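Long-range contacts in probable amidase (Thermus thermophilus, PDB 2DC0), which is a probable amidase of the amidase signature family, whose fold is built on one large mixed beta-sheet with helices around it: residues A[118-122]-A[307-312]; A[281-285]-A[386-390]; A[284-288]-A[330-334]; A[287-292]-A[322-327]. All coordinates share one frame; numbering follows the deposited sequence.

Interaction 1 of 4, residues A[118-122]-A[307-312]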
loop_
_atom_site.group_PDB
_atom_site.type_symbol
_atom_site.label_atom_id
_atom_site.label_comp_id
_atom_site.label_asym_id
_atom_site.label_seq_id
_atom_site.Cartn_x
_atom_site.Cartn_y
_atom_site.Cartn_z
ATOM N N HIS A 118 3.814 -3.518 27.154
ATOM C CA HIS A 118 5.034 -2.737 27.107
ATOM C C HIS A 118 4.539 -1.298 27.089
ATOM O O HIS A 118 3.546 -0.996 26.421
ATOM C CB HIS A 118 5.823 -3.047 25.831
ATOM C CG HIS A 118 7.230 -2.540 25.862
ATOM N ND1 HIS A 118 8.305 -3.351 26.150
ATOM C CD2 HIS A 118 7.729 -1.291 25.711
ATOM C CE1 HIS A 118 9.408 -2.624 26.176
ATOM N NE2 HIS A 118 9.086 -1.370 25.913
ATOM N N GLU A 119 5.226 -0.418 27.817
ATOM C CA GLU A 119 4.823 0.980 27.909
ATOM C C GLU A 119 4.420 1.632 26.587
ATOM O O GLU A 119 5.208 1.683 25.639
ATOM C CB GLU A 119 5.917 1.801 28.595
ATOM C CG GLU A 119 5.572 3.280 28.728
ATOM C CD GLU A 119 6.471 4.004 29.719
ATOM O OE1 GLU A 119 7.678 3.693 29.756
ATOM O OE2 GLU A 119 5.970 4.886 30.442
ATOM N N ILE A 120 3.189 2.147 26.583
ATOM C CA ILE A 120 2.513 2.785 25.454
ATOM C C ILE A 120 2.665 2.023 24.150
ATOM O O ILE A 120 2.552 2.602 23.066
ATOM C CB ILE A 120 2.936 4.268 25.221
ATOM C CG1 ILE A 120 4.428 4.367 24.902
ATOM C CG2 ILE A 120 2.549 5.113 26.428
ATOM C CD1 ILE A 120 4.877 5.711 24.334
ATOM N N ALA A 121 2.909 0.720 24.271
ATOM C CA ALA A 121 3.066 -0.187 23.130
ATOM C C ALA A 121 4.319 0.097 22.311
ATOM O O ALA A 121 4.467 -0.405 21.203
ATOM C CB ALA A 121 1.841 -0.122 22.234
ATOM N N LEU A 122 5.226 0.895 22.859
ATOM C CA LEU A 122 6.447 1.226 22.140
ATOM C C LEU A 122 7.605 0.351 22.601
ATOM O O LEU A 122 8.522 0.814 23.280
ATOM C CB LEU A 122 6.781 2.704 22.336
ATOM C CG LEU A 122 7.935 3.279 21.514
ATOM C CD1 LEU A 122 7.752 2.935 20.036
ATOM C CD2 LEU A 122 7.973 4.786 21.709
ATOM N N GLY A 307 7.165 10.621 33.249
ATOM C CA GLY A 307 6.126 9.613 33.310
ATOM C C GLY A 307 6.442 8.453 32.386
ATOM O O GLY A 307 5.819 7.396 32.476
ATOM N N PHE A 308 7.409 8.658 31.492
ATOM C CA PHE A 308 7.832 7.634 30.541
ATOM C C PHE A 308 9.142 7.017 31.019
ATOM O O PHE A 308 9.971 7.701 31.617
ATOM C CB PHE A 308 8.066 8.243 29.150
ATOM C CG PHE A 308 6.821 8.760 28.481
ATOM C CD1 PHE A 308 5.837 7.883 28.034
ATOM C CD2 PHE A 308 6.641 10.127 28.282
ATOM C CE1 PHE A 308 4.692 8.362 27.398
ATOM C CE2 PHE A 308 5.501 10.616 27.648
ATOM C CZ PHE A 308 4.523 9.732 27.204
ATOM N N SER A 309 9.331 5.727 30.756
ATOM C CA SER A 309 10.569 5.052 31.148
ATOM C C SER A 309 11.688 5.563 30.239
ATOM O O SER A 309 11.419 6.110 29.166
ATOM C CB SER A 309 10.421 3.539 30.978
ATOM O OG SER A 309 10.167 3.206 29.618
ATOM N N PRO A 310 12.956 5.406 30.656
ATOM C CA PRO A 310 14.081 5.873 29.833
ATOM C C PRO A 310 14.047 5.351 28.389
ATOM O O PRO A 310 14.172 6.131 27.442
ATOM C CB PRO A 310 15.299 5.377 30.605
ATOM C CG PRO A 310 14.837 5.474 32.034
ATOM C CD PRO A 310 13.425 4.917 31.967
ATOM N N GLN A 311 13.874 4.039 28.232
ATOM C CA GLN A 311 13.821 3.396 26.913
ATOM C C GLN A 311 12.751 4.041 26.035
ATOM O O GLN A 311 13.027 4.470 24.916
ATOM C CB GLN A 311 13.505 1.898 27.052
ATOM C CG GLN A 311 13.590 1.096 25.739
ATOM C CD GLN A 311 12.525 -0.005 25.630
ATOM O OE1 GLN A 311 12.795 -1.115 25.135
ATOM N NE2 GLN A 311 11.305 0.305 26.079
ATOM N N VAL A 312 11.527 4.101 26.547
ATOM C CA VAL A 312 10.433 4.695 25.793
ATOM C C VAL A 312 10.675 6.174 25.522
ATOM O O VAL A 312 10.432 6.655 24.420
ATOM C CB VAL A 312 9.088 4.525 26.533
ATOM C CG1 VAL A 312 8.020 5.411 25.897
ATOM C CG2 VAL A 312 8.649 3.067 26.465
#

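Interaction 2 of 4, residues A[281-285]-A[386-390]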
loop_
_atom_site.group_PDB
_atom_site.type_symbol
_atom_site.label_atom_id
_atom_site.label_comp_id
_atom_site.label_asym_id
_atom_site.label_seq_id
_atom_site.Cartn_x
_atom_site.Cartn_y
_atom_site.Cartn_z
ATOM N N VAL A 281 14.360 -1.590 5.211
ATOM C CA VAL A 281 13.015 -1.619 5.777
ATOM C C VAL A 281 12.988 -1.354 7.279
ATOM O O VAL A 281 12.043 -0.757 7.794
ATOM C CB VAL A 281 12.305 -2.970 5.479
ATOM C CG1 VAL A 281 12.950 -4.107 6.276
ATOM C CG2 VAL A 281 10.821 -2.854 5.806
ATOM N N TYR A 282 14.019 -1.806 7.981
ATOM C CA TYR A 282 14.105 -1.590 9.417
ATOM C C TYR A 282 14.091 -0.086 9.736
ATOM O O TYR A 282 13.290 0.376 10.556
ATOM C CB TYR A 282 15.387 -2.224 9.953
ATOM C CG TYR A 282 15.597 -1.994 11.421
ATOM C CD1 TYR A 282 14.821 -2.658 12.366
ATOM C CD2 TYR A 282 16.577 -1.108 11.869
ATOM C CE1 TYR A 282 15.017 -2.449 13.721
ATOM C CE2 TYR A 282 16.780 -0.890 13.222
ATOM C CZ TYR A 282 15.999 -1.567 14.143
ATOM O OH TYR A 282 16.215 -1.377 15.489
ATOM N N GLU A 283 14.972 0.668 9.079
ATOM C CA GLU A 283 15.072 2.119 9.279
ATOM C C GLU A 283 13.779 2.839 8.881
ATOM O O GLU A 283 13.323 3.728 9.594
ATOM C CB GLU A 283 16.215 2.713 8.448
ATOM C CG GLU A 283 17.586 2.092 8.622
ATOM C CD GLU A 283 18.578 2.598 7.563
ATOM O OE1 GLU A 283 18.906 3.812 7.575
ATOM O OE2 GLU A 283 19.017 1.787 6.709
ATOM N N VAL A 284 13.208 2.460 7.736
ATOM C CA VAL A 284 11.974 3.075 7.251
ATOM C C VAL A 284 10.872 2.936 8.296
ATOM O O VAL A 284 10.224 3.916 8.670
ATOM C CB VAL A 284 11.485 2.419 5.925
ATOM C CG1 VAL A 284 10.114 2.966 5.540
ATOM C CG2 VAL A 284 12.481 2.696 4.803
ATOM N N TYR A 285 10.673 1.709 8.763
ATOM C CA TYR A 285 9.660 1.411 9.769
ATOM C C TYR A 285 9.894 2.237 11.033
ATOM O O TYR A 285 8.990 2.902 11.550
ATOM C CB TYR A 285 9.699 -0.082 10.132
ATOM C CG TYR A 285 8.888 -0.416 11.363
ATOM C CD1 TYR A 285 7.512 -0.630 11.284
ATOM C CD2 TYR A 285 9.483 -0.416 12.627
ATOM C CE1 TYR A 285 6.752 -0.825 12.437
ATOM C CE2 TYR A 285 8.729 -0.608 13.781
ATOM C CZ TYR A 285 7.366 -0.804 13.679
ATOM O OH TYR A 285 6.607 -0.925 14.818
ATOM N N LEU A 386 8.132 -6.727 11.324
ATOM C CA LEU A 386 7.744 -5.394 10.876
ATOM C C LEU A 386 7.338 -5.155 9.414
ATOM O O LEU A 386 6.488 -4.313 9.145
ATOM C CB LEU A 386 8.830 -4.383 11.293
ATOM C CG LEU A 386 10.223 -4.400 10.640
ATOM C CD1 LEU A 386 10.150 -3.746 9.272
ATOM C CD2 LEU A 386 11.210 -3.623 11.534
ATOM N N PRO A 387 7.916 -5.895 8.453
ATOM C CA PRO A 387 7.529 -5.651 7.056
ATOM C C PRO A 387 6.045 -5.843 6.761
ATOM O O PRO A 387 5.438 -5.061 6.032
ATOM C CB PRO A 387 8.381 -6.656 6.275
ATOM C CG PRO A 387 9.573 -6.876 7.169
ATOM C CD PRO A 387 8.927 -6.964 8.530
ATOM N N PHE A 388 5.462 -6.880 7.348
ATOM C CA PHE A 388 4.070 -7.216 7.097
ATOM C C PHE A 388 3.047 -6.302 7.769
ATOM O O PHE A 388 1.939 -6.126 7.255
ATOM C CB PHE A 388 3.896 -8.690 7.451
ATOM C CG PHE A 388 5.026 -9.534 6.933
ATOM C CD1 PHE A 388 5.239 -9.648 5.558
ATOM C CD2 PHE A 388 5.958 -10.089 7.802
ATOM C CE1 PHE A 388 6.368 -10.291 5.057
ATOM C CE2 PHE A 388 7.096 -10.736 7.313
ATOM C CZ PHE A 388 7.303 -10.836 5.937
ATOM N N SER A 389 3.418 -5.714 8.901
ATOM C CA SER A 389 2.534 -4.782 9.581
ATOM C C SER A 389 2.743 -3.428 8.892
ATOM O O SER A 389 1.792 -2.679 8.665
ATOM C CB SER A 389 2.877 -4.689 11.072
ATOM O OG SER A 389 4.271 -4.558 11.268
ATOM N N LEU A 390 3.993 -3.130 8.547
ATOM C CA LEU A 390 4.321 -1.883 7.861
ATOM C C LEU A 390 3.480 -1.753 6.593
ATOM O O LEU A 390 2.955 -0.679 6.297
ATOM C CB LEU A 390 5.807 -1.849 7.469
ATOM C CG LEU A 390 6.249 -0.617 6.657
ATOM C CD1 LEU A 390 6.179 0.636 7.527
ATOM C CD2 LEU A 390 7.667 -0.821 6.137
#

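Interaction 3 of 4, residues A[284-288]-A[330-334]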
loop_
_atom_site.group_PDB
_atom_site.type_symbol
_atom_site.label_atom_id
_atom_site.label_comp_id
_atom_site.label_asym_id
_atom_site.label_seq_id
_atom_site.Cartn_x
_atom_site.Cartn_y
_atom_site.Cartn_z
ATOM N N VAL A 284 13.208 2.460 7.736
ATOM C CA VAL A 284 11.974 3.075 7.251
ATOM C C VAL A 284 10.872 2.936 8.296
ATOM O O VAL A 284 10.224 3.916 8.670
ATOM C CB VAL A 284 11.485 2.419 5.925
ATOM C CG1 VAL A 284 10.114 2.966 5.540
ATOM C CG2 VAL A 284 12.481 2.696 4.803
ATOM N N TYR A 285 10.673 1.709 8.763
ATOM C CA TYR A 285 9.660 1.411 9.769
ATOM C C TYR A 285 9.894 2.237 11.033
ATOM O O TYR A 285 8.990 2.902 11.550
ATOM C CB TYR A 285 9.699 -0.082 10.132
ATOM C CG TYR A 285 8.888 -0.416 11.363
ATOM C CD1 TYR A 285 7.512 -0.630 11.284
ATOM C CD2 TYR A 285 9.483 -0.416 12.627
ATOM C CE1 TYR A 285 6.752 -0.825 12.437
ATOM C CE2 TYR A 285 8.729 -0.608 13.781
ATOM C CZ TYR A 285 7.366 -0.804 13.679
ATOM O OH TYR A 285 6.607 -0.925 14.818
ATOM N N THR A 286 11.119 2.176 11.531
ATOM C CA THR A 286 11.481 2.891 12.745
ATOM C C THR A 286 11.177 4.388 12.692
ATOM O O THR A 286 10.526 4.925 13.588
ATOM C CB THR A 286 12.961 2.679 13.063
ATOM O OG1 THR A 286 13.197 1.281 13.255
ATOM C CG2 THR A 286 13.358 3.434 14.333
ATOM N N ARG A 287 11.633 5.058 11.639
ATOM C CA ARG A 287 11.393 6.490 11.516
ATOM C C ARG A 287 9.915 6.821 11.372
ATOM O O ARG A 287 9.413 7.740 12.016
ATOM C CB ARG A 287 12.171 7.060 10.327
ATOM C CG ARG A 287 13.660 6.801 10.417
ATOM C CD ARG A 287 14.450 7.606 9.398
ATOM N NE ARG A 287 15.884 7.354 9.538
ATOM C CZ ARG A 287 16.837 8.170 9.094
ATOM N NH1 ARG A 287 16.513 9.301 8.480
ATOM N NH2 ARG A 287 18.115 7.859 9.269
ATOM N N LEU A 288 9.214 6.066 10.534
ATOM C CA LEU A 288 7.802 6.315 10.315
ATOM C C LEU A 288 6.988 6.176 11.602
ATOM O O LEU A 288 6.210 7.061 11.945
ATOM C CB LEU A 288 7.270 5.364 9.235
ATOM C CG LEU A 288 5.927 5.762 8.616
ATOM C CD1 LEU A 288 5.727 5.079 7.266
ATOM C CD2 LEU A 288 4.817 5.395 9.584
ATOM N N ALA A 330 10.050 8.720 4.730
ATOM C CA ALA A 330 9.660 7.414 5.250
ATOM C C ALA A 330 8.391 6.949 4.543
ATOM O O ALA A 330 8.279 5.787 4.160
ATOM C CB ALA A 330 9.425 7.499 6.762
ATOM N N VAL A 331 7.439 7.865 4.377
ATOM C CA VAL A 331 6.175 7.556 3.709
ATOM C C VAL A 331 6.408 7.110 2.258
ATOM O O VAL A 331 5.765 6.174 1.774
ATOM C CB VAL A 331 5.228 8.781 3.729
ATOM C CG1 VAL A 331 4.024 8.540 2.826
ATOM C CG2 VAL A 331 4.763 9.043 5.162
ATOM N N ALA A 332 7.329 7.781 1.573
ATOM C CA ALA A 332 7.646 7.446 0.192
ATOM C C ALA A 332 8.419 6.125 0.128
ATOM O O ALA A 332 8.198 5.313 -0.767
ATOM C CB ALA A 332 8.471 8.576 -0.453
ATOM N N GLU A 333 9.332 5.920 1.070
ATOM C CA GLU A 333 10.116 4.693 1.098
ATOM C C GLU A 333 9.223 3.482 1.356
ATOM O O GLU A 333 9.498 2.387 0.857
ATOM C CB GLU A 333 11.213 4.768 2.167
ATOM C CG GLU A 333 12.336 5.757 1.854
ATOM C CD GLU A 333 12.973 5.516 0.490
ATOM O OE1 GLU A 333 13.308 4.351 0.179
ATOM O OE2 GLU A 333 13.148 6.495 -0.273
ATOM N N ARG A 334 8.159 3.669 2.133
ATOM C CA ARG A 334 7.245 2.566 2.407
ATOM C C ARG A 334 6.529 2.171 1.127
ATOM O O ARG A 334 6.386 0.991 0.832
ATOM C CB ARG A 334 6.199 2.940 3.470
ATOM C CG ARG A 334 5.035 1.945 3.506
ATOM C CD ARG A 334 4.217 2.009 4.788
ATOM N NE ARG A 334 3.450 3.240 4.941
ATOM C CZ ARG A 334 2.677 3.496 5.991
ATOM N NH1 ARG A 334 2.576 2.602 6.971
ATOM N NH2 ARG A 334 2.015 4.643 6.073
#

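Interaction 4 of 4, residues A[287-292]-A[322-327]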
loop_
_atom_site.group_PDB
_atom_site.type_symbol
_atom_site.label_atom_id
_atom_site.label_comp_id
_atom_site.label_asym_id
_atom_site.label_seq_id
_atom_site.Cartn_x
_atom_site.Cartn_y
_atom_site.Cartn_z
ATOM N N ARG A 287 11.633 5.058 11.639
ATOM C CA ARG A 287 11.393 6.490 11.516
ATOM C C ARG A 287 9.915 6.821 11.372
ATOM O O ARG A 287 9.413 7.740 12.016
ATOM C CB ARG A 287 12.171 7.060 10.327
ATOM C CG ARG A 287 13.660 6.801 10.417
ATOM C CD ARG A 287 14.450 7.606 9.398
ATOM N NE ARG A 287 15.884 7.354 9.538
ATOM C CZ ARG A 287 16.837 8.170 9.094
ATOM N NH1 ARG A 287 16.513 9.301 8.480
ATOM N NH2 ARG A 287 18.115 7.859 9.269
ATOM N N LEU A 288 9.214 6.066 10.534
ATOM C CA LEU A 288 7.802 6.315 10.315
ATOM C C LEU A 288 6.988 6.176 11.602
ATOM O O LEU A 288 6.210 7.061 11.945
ATOM C CB LEU A 288 7.270 5.364 9.235
ATOM C CG LEU A 288 5.927 5.762 8.616
ATOM C CD1 LEU A 288 5.727 5.079 7.266
ATOM C CD2 LEU A 288 4.817 5.395 9.584
ATOM N N VAL A 289 7.183 5.070 12.315
ATOM C CA VAL A 289 6.461 4.814 13.555
ATOM C C VAL A 289 6.841 5.779 14.684
ATOM O O VAL A 289 5.967 6.331 15.349
ATOM C CB VAL A 289 6.680 3.344 14.019
ATOM C CG1 VAL A 289 6.195 3.155 15.462
ATOM C CG2 VAL A 289 5.901 2.396 13.093
ATOM N N ARG A 290 8.135 5.981 14.911
ATOM C CA ARG A 290 8.560 6.890 15.977
ATOM C C ARG A 290 8.056 8.308 15.733
ATOM O O ARG A 290 7.686 9.006 16.679
ATOM C CB ARG A 290 10.083 6.892 16.109
ATOM C CG ARG A 290 10.616 5.591 16.688
ATOM C CD ARG A 290 12.114 5.623 16.856
ATOM N NE ARG A 290 12.600 4.441 17.554
ATOM C CZ ARG A 290 13.884 4.144 17.706
ATOM N NH1 ARG A 290 14.811 4.949 17.202
ATOM N NH2 ARG A 290 14.240 3.044 18.360
ATOM N N TYR A 291 8.035 8.733 14.471
ATOM C CA TYR A 291 7.552 10.069 14.145
ATOM C C TYR A 291 6.088 10.202 14.545
ATOM O O TYR A 291 5.713 11.155 15.232
ATOM C CB TYR A 291 7.678 10.358 12.646
ATOM C CG TYR A 291 7.170 11.738 12.260
ATOM C CD1 TYR A 291 7.998 12.858 12.348
ATOM C CD2 TYR A 291 5.850 11.928 11.848
ATOM C CE1 TYR A 291 7.526 14.137 12.037
ATOM C CE2 TYR A 291 5.365 13.203 11.533
ATOM C CZ TYR A 291 6.213 14.300 11.633
ATOM O OH TYR A 291 5.744 15.556 11.336
ATOM N N GLU A 292 5.259 9.252 14.113
ATOM C CA GLU A 292 3.832 9.297 14.432
ATOM C C GLU A 292 3.580 9.132 15.926
ATOM O O GLU A 292 2.741 9.833 16.495
ATOM C CB GLU A 292 3.051 8.213 13.657
ATOM C CG GLU A 292 3.056 8.386 12.133
ATOM C CD GLU A 292 2.072 7.458 11.407
ATOM O OE1 GLU A 292 1.527 6.524 12.031
ATOM O OE2 GLU A 292 1.850 7.662 10.196
ATOM N N LEU A 322 13.015 13.685 14.505
ATOM C CA LEU A 322 12.738 13.477 13.087
ATOM C C LEU A 322 11.769 14.583 12.685
ATOM O O LEU A 322 10.814 14.864 13.407
ATOM C CB LEU A 322 12.083 12.106 12.855
ATOM C CG LEU A 322 12.954 10.884 13.177
ATOM C CD1 LEU A 322 12.133 9.603 13.065
ATOM C CD2 LEU A 322 14.136 10.853 12.212
ATOM N N THR A 323 12.019 15.203 11.539
ATOM C CA THR A 323 11.169 16.285 11.050
ATOM C C THR A 323 10.108 15.768 10.089
ATOM O O THR A 323 10.105 14.592 9.741
ATOM C CB THR A 323 12.002 17.318 10.297
ATOM O OG1 THR A 323 12.575 16.693 9.141
ATOM C CG2 THR A 323 13.117 17.843 11.187
ATOM N N GLU A 324 9.216 16.654 9.655
ATOM C CA GLU A 324 8.174 16.263 8.725
ATOM C C GLU A 324 8.795 15.829 7.395
ATOM O O GLU A 324 8.188 15.066 6.637
ATOM C CB GLU A 324 7.157 17.404 8.542
ATOM C CG GLU A 324 7.689 18.707 7.949
ATOM C CD GLU A 324 7.901 18.611 6.453
ATOM O OE1 GLU A 324 6.962 18.176 5.748
ATOM O OE2 GLU A 324 8.998 18.974 5.983
ATOM N N LYS A 325 10.008 16.302 7.117
ATOM C CA LYS A 325 10.709 15.908 5.892
ATOM C C LYS A 325 11.109 14.436 6.020
ATOM O O LYS A 325 10.959 13.660 5.076
ATOM C CB LYS A 325 11.965 16.767 5.675
ATOM C CG LYS A 325 12.875 16.299 4.527
ATOM C CD LYS A 325 12.167 16.355 3.177
ATOM C CE LYS A 325 13.120 16.080 2.010
ATOM N NZ LYS A 325 13.674 14.691 2.007
ATOM N N ASP A 326 11.615 14.052 7.190
ATOM C CA ASP A 326 12.009 12.663 7.414
ATOM C C ASP A 326 10.778 11.772 7.271
ATOM O O ASP A 326 10.857 10.666 6.745
ATOM C CB ASP A 326 12.610 12.477 8.814
ATOM C CG ASP A 326 13.932 13.197 8.985
ATOM O OD1 ASP A 326 14.837 12.994 8.145
ATOM O OD2 ASP A 326 14.076 13.962 9.964
ATOM N N TYR A 327 9.641 12.266 7.745
ATOM C CA TYR A 327 8.398 11.522 7.675
ATOM C C TYR A 327 7.963 11.357 6.218
ATOM O O TYR A 327 7.577 10.265 5.804
ATOM C CB TYR A 327 7.321 12.234 8.499
ATOM C CG TYR A 327 5.988 11.527 8.536
ATOM C CD1 TYR A 327 5.880 10.209 8.983
ATOM C CD2 TYR A 327 4.829 12.182 8.130
ATOM C CE1 TYR A 327 4.640 9.559 9.021
ATOM C CE2 TYR A 327 3.595 11.546 8.166
ATOM C CZ TYR A 327 3.506 10.239 8.611
ATOM O OH TYR A 327 2.275 9.619 8.641
#

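Interaction 1 of 4, residues A[118-122]-A[307-312]
The contact is made at the N-terminus of helix 310-321, where the N-cap residue S309 and its neighbours meet E119 and H118, in the loop after strand 110-115 of the amidase fold. One carboxylate oxygen of E119 takes two bonds from S309. The hydroxyl OG reaches E119 OE1 at 2.5 Å, nearly along its C-O axis, and the backbone N of S309 approaches the same OE1 at 2.8 Å on the syn side, 21° out of the carboxylate plane. The extended E119 chain carries its acid past V312 CG2 to this helix end, where the negative charge probably suits the helix dipole. The second oxygen, OE2, is bound by T87 OG1 and W130 NE1, so both ends of the buried carboxylate are held. S309 OG also caps the helix by accepting a weak bond from V312 N.

Beside the polar cluster the contact is apolar. I120 crosses F308 at about a right angle, its CG2 lying 4.0 Å from F308 CE1 at the ring edge, while I120 CD1 packs at 3.5 Å against V312 CG1. L122 CD2 approaches the same valine methyl more loosely. At the exposed side, Q311 bends at chi2 (-143°) and brings its amide up to the imidazole: Q311 NE2 donates to H118 NE2 over 2.8 Å, almost straight and within both planes.

Interaction 2 of 4, residues A[281-285]-A[386-390]
L386 leaves helix 386-390 toward Y285 and V281 of helix 281-296, and its CB and both methyls all touch Y285, CD1 reaching V281 as well and CD2 Y282. Its CB lies over one face of the Y285 ring, 4.0 Å from the centroid of that ring and 14° off the normal, a CH-pi contact displaced toward the rim. A chi1 of 69° sets L386 CG between the backbone N and the carbonyl carbon, and from there the two methyls part. CD1 settles 3.6 Å from V281 CG2 and 3.8 Å from Y285 CB; the L386 and V281 side chains slide past each other in opposite directions. CD2 lies 3.8 Å from Y282 CD1, with Y285 CD2 equally near. L386 is thus lodged among V281, Y282 and Y285.

One turn on, L390 extends the apolar seam. Its CD2 packs at 3.8 Å on V281 CG2, the methyl that L386 already touches, and its CD1 approaches Y285 CD1 at the ring edge. The Y285 ring is therefore met by one leucine over a face and by the other at its rim, which probably limits its rotation. P387 CG adds a looser touch to V281.

The short segments approach to 10.3 Å at their axes and cross at 47°. F388 of helix 386-390 rests on Q411 and V413 of strand 406-413, so this short helix bridges helix 281-296 and the mixed sheet, an example of helices packed against the central sheet of the amidase signature fold.

Interaction 3 of 4, residues A[284-288]-A[330-334]
R334 NH1 is held weakly by two oxygens, T203 OG1 and L390 O, while its NH2 bonds to S202 OG, and onto this tethered guanidinium comes a methyl of L288. L288 CD1 sits over the centre of one face, 3.7 Å from R334 CZ, with the two side chains crossing at about a right angle. The R334 chain reaches this place through a bend at chi3 (68°).

Nearer the helix axes the packing is close. L288 CB lies 3.9 Å from A330 CB and, consistent with the small alanine, the CA atoms of V284 and A330 are 5.3 Å apart. One turn earlier on helix 281-296, V284 splits its methyls: its CG1 rests 3.6 Å from A330 O, itself engaged by R334 N, and its CG2 lies 3.6 Å from E333 CB. E333 then bends at chi2, leading its carboxylate away to a salt bridge with R201 of the second subunit.

The segments of helices 281-296 and 324-345 run at 142° to one another, with axes 9.2 Å apart. The interface is mainly apolar, though it takes in A330 O and the guanidinium face, and the E333 carboxylate has its partner outside it. A methyl over that face leaves the N-H groups of R334 directed to S202, T203 and L390.

Interaction 4 of 4, residues A[287-292]-A[322-327]
Y291 and Y327 form an offset stack between helix 281-296 and the first turn of helix 324-345, which starts in a capping box. The two rings lie nearly parallel, at 14°, with centroids 4.5 Å apart, although the side chains themselves cross at about a right angle. Y327 CB stands over the centre of the Y291 ring, a CH-pi contact, and Y291 CD2 in turn lies over the rim of the Y327 ring, only 3.3 Å from Y327 CG. Y327 carries its ring across Y291 to E292. There Y327 OH donates to the anti lone pair of E292 OE2 at 2.5 Å, with the carboxylate and ring planes turned 58° apart. S202 OG also binds OE2, while S200 OG holds OE1.

The edge of the Y291 ring faces L322 O, which lies in its plane 3.6 Å from CD1. Y291 OH lies 3.6 Å from E324 CB, while the E324 carboxylate is hydrogen-bonded through OE1 to Y291 OH of the second subunit. L322 CD1 packs at 3.7 Å on R287 CB, with R287 O also close. At the dimer interface, Y327 meets Y327 of the second subunit with planes at about 85°. The capping box closes the helix start: T323 N donates to D326 OD2 over 2.9 Å, and T323 OG1 bonds to that oxygen from above the carboxylate plane.

Interactions 2, 3 and 4 follow one another along helix 281-296, with centres about 7 Å apart from 2 to 3 and about 8 Å from 3 to 4. One end of that helix meets helix 386-390, and residues 284-292 lie against the 322-334 region. R334 joins interaction 3 to interaction 2, its CD packing 3.3 Å from L390 O, and S202 joins it to interaction 4 by bonding both R334 and E292. Interactions 3 and 4 also reach the second subunit. Interaction 1 stands apart, its centre about 18 Å from that of interaction 4, yet it involves the N-terminus of helix 310-321, which directly precedes helix 324-345 in the chain.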